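PDB 4ZK3: serpin B3 from Homo sapiens, which probably inhibits proteases, as a member of the serpin family, and is linked to Pso p27, a psoriasis-associated form that makes large aggregates. Local coordinates for residues 102-114 against 123-137. Sequence-based numbering, arbitrary orientation.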
loop_
_atom_site.group_PDB
_atom_site.type_symbol
_atom_site.label_atom_id
_atom_site.label_comp_id
_atom_site.label_asym_id
_atom_site.label_seq_id
_atom_site.Cartn_x
_atom_site.Cartn_y
_atom_site.Cartn_z
ATOM N N LYS A 102 -6.150 10.873 1.978
ATOM C CA LYS A 102 -5.584 11.338 3.181
ATOM C C LYS A 102 -4.662 10.310 3.768
ATOM O O LYS A 102 -4.831 9.106 3.581
ATOM C CB LYS A 102 -6.610 11.785 4.190
ATOM C CG LYS A 102 -7.571 10.768 4.643
ATOM C CD LYS A 102 -8.559 11.261 5.685
ATOM C CE LYS A 102 -9.641 10.217 5.838
ATOM N NZ LYS A 102 -10.414 10.296 7.131
ATOM N N ILE A 103 -3.645 10.810 4.447
ATOM C CA ILE A 103 -2.644 9.961 5.063
ATOM C C ILE A 103 -2.238 10.573 6.361
ATOM O O ILE A 103 -2.006 11.782 6.419
ATOM C CB ILE A 103 -1.486 9.759 4.087
ATOM C CG1 ILE A 103 -0.519 8.671 4.576
ATOM C CG2 ILE A 103 -0.779 11.065 3.808
ATOM C CD1 ILE A 103 0.285 8.133 3.450
ATOM N N ALA A 104 -2.049 9.747 7.375
ATOM C CA ALA A 104 -1.586 10.239 8.659
ATOM C C ALA A 104 -0.594 9.257 9.281
ATOM O O ALA A 104 -0.699 8.021 9.088
ATOM C CB ALA A 104 -2.779 10.371 9.577
ATOM N N ASN A 105 0.290 9.822 10.089
ATOM C CA ASN A 105 1.284 9.133 10.833
ATOM C C ASN A 105 1.112 9.456 12.278
ATOM O O ASN A 105 0.823 10.585 12.629
ATOM C CB ASN A 105 2.664 9.614 10.343
ATOM C CG ASN A 105 2.963 9.140 8.968
ATOM O OD1 ASN A 105 3.277 9.918 8.021
ATOM N ND2 ASN A 105 2.850 7.873 8.811
ATOM N N LYS A 106 1.296 8.484 13.149
ATOM C CA LYS A 106 1.175 8.718 14.567
ATOM C C LYS A 106 2.086 7.837 15.418
ATOM O O LYS A 106 2.280 6.687 15.134
ATOM C CB LYS A 106 -0.296 8.523 15.027
ATOM C CG LYS A 106 -0.570 9.056 16.449
ATOM C CD LYS A 106 -2.053 9.075 16.751
ATOM C CE LYS A 106 -2.361 9.591 18.140
ATOM N NZ LYS A 106 -3.829 9.854 18.377
ATOM N N LEU A 107 2.620 8.423 16.490
ATOM C CA LEU A 107 3.364 7.738 17.510
ATOM C C LEU A 107 2.526 7.560 18.781
ATOM O O LEU A 107 2.079 8.510 19.394
ATOM C CB LEU A 107 4.679 8.473 17.796
ATOM C CG LEU A 107 5.451 7.997 19.029
ATOM C CD1 LEU A 107 5.833 6.542 18.961
ATOM C CD2 LEU A 107 6.693 8.798 19.297
ATOM N N PHE A 108 2.359 6.323 19.195
ATOM C CA PHE A 108 1.735 6.005 20.460
ATOM C C PHE A 108 2.895 5.500 21.353
ATOM O O PHE A 108 3.511 4.472 21.085
ATOM C CB PHE A 108 0.674 4.920 20.344
ATOM C CG PHE A 108 -0.567 5.316 19.571
ATOM C CD1 PHE A 108 -0.632 5.122 18.168
ATOM C CD2 PHE A 108 -1.667 5.833 20.201
ATOM C CE1 PHE A 108 -1.764 5.482 17.433
ATOM C CE2 PHE A 108 -2.818 6.165 19.467
ATOM C CZ PHE A 108 -2.855 5.980 18.098
ATOM N N GLY A 109 3.211 6.246 22.405
ATOM C CA GLY A 109 4.252 5.801 23.304
ATOM C C GLY A 109 3.777 5.565 24.702
ATOM O O GLY A 109 2.829 6.184 25.148
ATOM N N GLU A 110 4.494 4.702 25.409
ATOM C CA GLU A 110 4.246 4.517 26.819
ATOM C C GLU A 110 4.300 5.857 27.559
ATOM O O GLU A 110 5.194 6.691 27.350
ATOM C CB GLU A 110 5.173 3.462 27.388
ATOM C CG GLU A 110 5.289 3.513 28.909
ATOM C CD GLU A 110 3.999 3.261 29.660
ATOM O OE1 GLU A 110 3.115 2.527 29.160
ATOM O OE2 GLU A 110 3.878 3.815 30.754
ATOM N N LYS A 111 3.274 6.060 28.383
ATOM C CA LYS A 111 2.991 7.295 29.089
ATOM C C LYS A 111 4.181 7.787 29.940
ATOM O O LYS A 111 4.519 8.985 29.989
ATOM C CB LYS A 111 1.795 7.008 30.016
ATOM C CG LYS A 111 0.849 8.160 30.279
ATOM C CD LYS A 111 -0.352 7.681 31.112
ATOM C CE LYS A 111 0.084 6.673 32.179
ATOM N NZ LYS A 111 -0.770 6.660 33.402
ATOM N N THR A 112 4.838 6.840 30.557
ATOM C CA THR A 112 5.974 7.159 31.388
ATOM C C THR A 112 7.310 7.153 30.673
ATOM O O THR A 112 8.341 7.360 31.302
ATOM C CB THR A 112 6.045 6.184 32.575
ATOM O OG1 THR A 112 6.209 4.833 32.110
ATOM C CG2 THR A 112 4.778 6.294 33.408
ATOM N N TYR A 113 7.306 7.015 29.363
ATOM C CA TYR A 113 8.524 6.722 28.660
ATOM C C TYR A 113 8.986 7.945 27.924
ATOM O O TYR A 113 8.186 8.609 27.314
ATOM C CB TYR A 113 8.265 5.594 27.710
ATOM C CG TYR A 113 9.511 4.984 27.126
ATOM C CD1 TYR A 113 10.275 4.103 27.858
ATOM C CD2 TYR A 113 9.892 5.248 25.821
ATOM C CE1 TYR A 113 11.428 3.540 27.331
ATOM C CE2 TYR A 113 11.008 4.670 25.289
ATOM C CZ TYR A 113 11.780 3.836 26.056
ATOM O OH TYR A 113 12.891 3.287 25.502
ATOM N N LEU A 114 10.273 8.258 27.967
ATOM C CA LEU A 114 10.749 9.516 27.373
ATOM C C LEU A 114 11.486 9.254 26.064
ATOM O O LEU A 114 12.434 8.453 26.041
ATOM C CB LEU A 114 11.669 10.287 28.329
ATOM C CG LEU A 114 11.021 10.754 29.636
ATOM C CD1 LEU A 114 12.055 10.988 30.729
ATOM C CD2 LEU A 114 10.194 11.997 29.390
ATOM N N ILE A 123 10.188 13.428 13.496
ATOM C CA ILE A 123 9.015 12.739 12.935
ATOM C C ILE A 123 7.871 13.723 12.725
ATOM O O ILE A 123 7.174 13.651 11.724
ATOM C CB ILE A 123 8.579 11.509 13.751
ATOM C CG1 ILE A 123 8.188 11.833 15.177
ATOM C CG2 ILE A 123 9.620 10.431 13.646
ATOM C CD1 ILE A 123 7.912 10.538 15.905
ATOM N N LYS A 124 7.723 14.691 13.644
ATOM C CA LYS A 124 6.744 15.740 13.458
ATOM C C LYS A 124 6.962 16.487 12.142
ATOM O O LYS A 124 6.024 16.687 11.352
ATOM C CB LYS A 124 6.675 16.686 14.666
ATOM C CG LYS A 124 6.129 16.036 15.965
ATOM C CD LYS A 124 6.181 16.969 17.194
ATOM C CE LYS A 124 5.917 16.227 18.460
ATOM N NZ LYS A 124 5.970 17.120 19.635
ATOM N N LYS A 125 8.200 16.842 11.889
ATOM C CA LYS A 125 8.551 17.622 10.729
ATOM C C LYS A 125 8.549 16.864 9.381
ATOM O O LYS A 125 8.019 17.375 8.419
ATOM C CB LYS A 125 9.939 18.196 10.919
ATOM C CG LYS A 125 10.438 18.994 9.721
ATOM C CD LYS A 125 11.963 19.059 9.741
ATOM C CE LYS A 125 12.520 20.038 8.724
ATOM N NZ LYS A 125 13.951 20.254 9.063
ATOM N N PHE A 126 9.206 15.713 9.292
ATOM C CA PHE A 126 9.239 14.976 7.997
ATOM C C PHE A 126 7.993 14.121 7.680
ATOM O O PHE A 126 7.648 13.951 6.490
ATOM C CB PHE A 126 10.483 14.108 7.881
ATOM C CG PHE A 126 11.749 14.893 7.977
ATOM C CD1 PHE A 126 12.119 15.749 6.951
ATOM C CD2 PHE A 126 12.533 14.832 9.132
ATOM C CE1 PHE A 126 13.269 16.512 7.066
ATOM C CE2 PHE A 126 13.678 15.597 9.250
ATOM C CZ PHE A 126 14.047 16.436 8.213
ATOM N N TYR A 127 7.340 13.614 8.729
ATOM C CA TYR A 127 6.246 12.640 8.582
ATOM C C TYR A 127 4.951 13.171 9.143
ATOM O O TYR A 127 3.955 12.478 9.142
ATOM C CB TYR A 127 6.622 11.330 9.296
ATOM C CG TYR A 127 7.680 10.625 8.550
ATOM C CD1 TYR A 127 7.367 9.803 7.469
ATOM C CD2 TYR A 127 9.011 10.872 8.822
ATOM C CE1 TYR A 127 8.366 9.193 6.741
ATOM C CE2 TYR A 127 10.014 10.282 8.068
ATOM C CZ TYR A 127 9.696 9.446 7.061
ATOM O OH TYR A 127 10.705 8.879 6.317
ATOM N N GLN A 128 4.949 14.427 9.616
ATOM C CA GLN A 128 3.718 15.060 10.124
ATOM C C GLN A 128 3.143 14.216 11.257
ATOM O O GLN A 128 1.948 14.184 11.490
ATOM C CB GLN A 128 2.686 15.252 9.010
ATOM C CG GLN A 128 3.211 15.856 7.712
ATOM C CD GLN A 128 2.118 15.977 6.571
ATOM O OE1 GLN A 128 1.180 15.157 6.426
ATOM N NE2 GLN A 128 2.275 17.010 5.748
ATOM N N THR A 129 4.004 13.531 11.991
ATOM C CA THR A 129 3.573 12.594 12.987
ATOM C C THR A 129 3.027 13.334 14.248
ATOM O O THR A 129 3.707 14.205 14.793
ATOM C CB THR A 129 4.754 11.685 13.354
ATOM O OG1 THR A 129 5.253 11.068 12.143
ATOM C CG2 THR A 129 4.297 10.607 14.335
ATOM N N SER A 130 1.851 12.938 14.739
ATOM C CA SER A 130 1.377 13.410 16.037
ATOM C C SER A 130 1.714 12.323 17.045
ATOM O O SER A 130 2.046 11.204 16.667
ATOM C CB SER A 130 -0.144 13.695 16.011
ATOM O OG SER A 130 -0.834 12.516 15.609
ATOM N N VAL A 131 1.689 12.685 18.317
ATOM C CA VAL A 131 2.132 11.815 19.396
ATOM C C VAL A 131 1.020 11.688 20.435
ATOM O O VAL A 131 0.474 12.699 20.918
ATOM C CB VAL A 131 3.357 12.396 20.086
ATOM C CG1 VAL A 131 3.764 11.515 21.241
ATOM C CG2 VAL A 131 4.508 12.564 19.061
ATOM N N GLU A 132 0.709 10.467 20.794
ATOM C CA GLU A 132 -0.217 10.272 21.896
ATOM C C GLU A 132 0.422 9.317 22.875
ATOM O O GLU A 132 1.026 8.315 22.466
ATOM C CB GLU A 132 -1.574 9.740 21.405
ATOM C CG GLU A 132 -2.491 9.450 22.574
ATOM C CD GLU A 132 -3.965 9.487 22.241
ATOM O OE1 GLU A 132 -4.282 9.438 21.023
ATOM O OE2 GLU A 132 -4.792 9.545 23.207
ATOM N N SER A 133 0.315 9.651 24.164
ATOM C CA SER A 133 0.767 8.779 25.257
ATOM C C SER A 133 -0.317 7.886 25.803
ATOM O O SER A 133 -1.415 8.354 26.116
ATOM C CB SER A 133 1.352 9.642 26.397
ATOM O OG SER A 133 2.488 10.377 25.985
ATOM N N VAL A 134 -0.038 6.597 25.894
ATOM C CA VAL A 134 -0.992 5.584 26.368
ATOM C C VAL A 134 -0.345 4.714 27.423
ATOM O O VAL A 134 0.894 4.735 27.619
ATOM C CB VAL A 134 -1.544 4.747 25.182
ATOM C CG1 VAL A 134 -2.110 5.718 24.148
ATOM C CG2 VAL A 134 -0.454 3.887 24.538
ATOM N N ASP A 135 -1.192 4.003 28.170
ATOM C CA ASP A 135 -0.775 3.197 29.307
ATOM C C ASP A 135 -0.556 1.763 28.914
ATOM O O ASP A 135 -1.405 0.896 29.165
ATOM C CB ASP A 135 -1.844 3.292 30.422
ATOM C CG ASP A 135 -1.337 2.811 31.818
ATOM O OD1 ASP A 135 -0.336 2.062 31.960
ATOM O OD2 ASP A 135 -2.004 3.199 32.795
ATOM N N PHE A 136 0.582 1.487 28.287
ATOM C CA PHE A 136 0.903 0.146 27.833
ATOM C C PHE A 136 1.247 -0.660 29.105
ATOM O O PHE A 136 0.989 -1.849 29.154
ATOM C CB PHE A 136 2.131 0.054 26.865
ATOM C CG PHE A 136 1.900 0.564 25.421
ATOM C CD1 PHE A 136 0.908 0.033 24.613
ATOM C CD2 PHE A 136 2.747 1.533 24.871
ATOM C CE1 PHE A 136 0.719 0.477 23.303
ATOM C CE2 PHE A 136 2.556 1.989 23.585
ATOM C CZ PHE A 136 1.535 1.459 22.800
ATOM N N ALA A 137 1.879 -0.008 30.091
ATOM C CA ALA A 137 2.422 -0.732 31.244
ATOM C C ALA A 137 1.315 -1.427 31.982
ATOM O O ALA A 137 1.390 -2.616 32.207
ATOM C CB ALA A 137 3.170 0.199 32.197
HETATM O O HOH W 1 -0.814 13.674 8.003
HETATM O O HOH W 2 0.175 12.804 9.991
HETATM O O HOH W 3 -1.407 12.097 13.055
HETATM O O HOH W 4 1.912 3.897 32.525
HETATM O O HOH W 5 3.597 11.020 28.274
#
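Leu-107 and Gly-109 tie strand 102-110 to strand 130-134 in parallel register: Leu-107 N gives to Ser-130 O (2.8 Å) and Leu-107 O takes Glu-132 N, both bonds nearly straight, while Gly-109 repeats the pattern with Glu-132 O and Val-134 N. Over the face carrying Lys-106, Phe-108 and Glu-132, with CG of Lys-106 anti to its own backbone N (chi1 -167°), the extended lysine chain passes Ser-130 OG and carries NZ to Glu-132 OE1, 2.7 Å away, in a salt bridge. The same lysine makes a cation-pi contact with Trp-150. The Phe-108 ring turns its edge to Val-134 CG1, 4.0 Å from CD2. On the other face, the Leu-107 and Ile-123 side chains cross at about a right angle, CD2 of the leucine 4.0 Å from CD1 of the isoleucine. At the end of the pairing, where Lys-111 N bonds to Val-134 O, Glu-110 bends at chi2 (62°) and brings OE1 to Ala-137 N (3.0 Å), which approaches from above the carboxylate plane; a weak bond from Phe-136 N joins it. Thr-112 OG1 and N grip OE2, so the carboxylate ties the type I turn Glu-110 to Tyr-113 to the backbone at Phe-136 and Ala-137. Val-134 CG2 sits 3.5 Å above the centre of the Phe-136 ring, whose edge faces Phe-108 O. At the start of the pairing, waters bridge Asn-105 N to Gln-128 O and Asn-105 O to Ser-130 OG, and Ser-36 holds Asn-105 ND2. Strand 99-110 also bonds antiparallel to strand 174-185. Strand 99-110, helix 117-127 and strand 130-134 form a beta-alpha-beta unit, its last strand at the margin of the large central sheet characteristic of serpins.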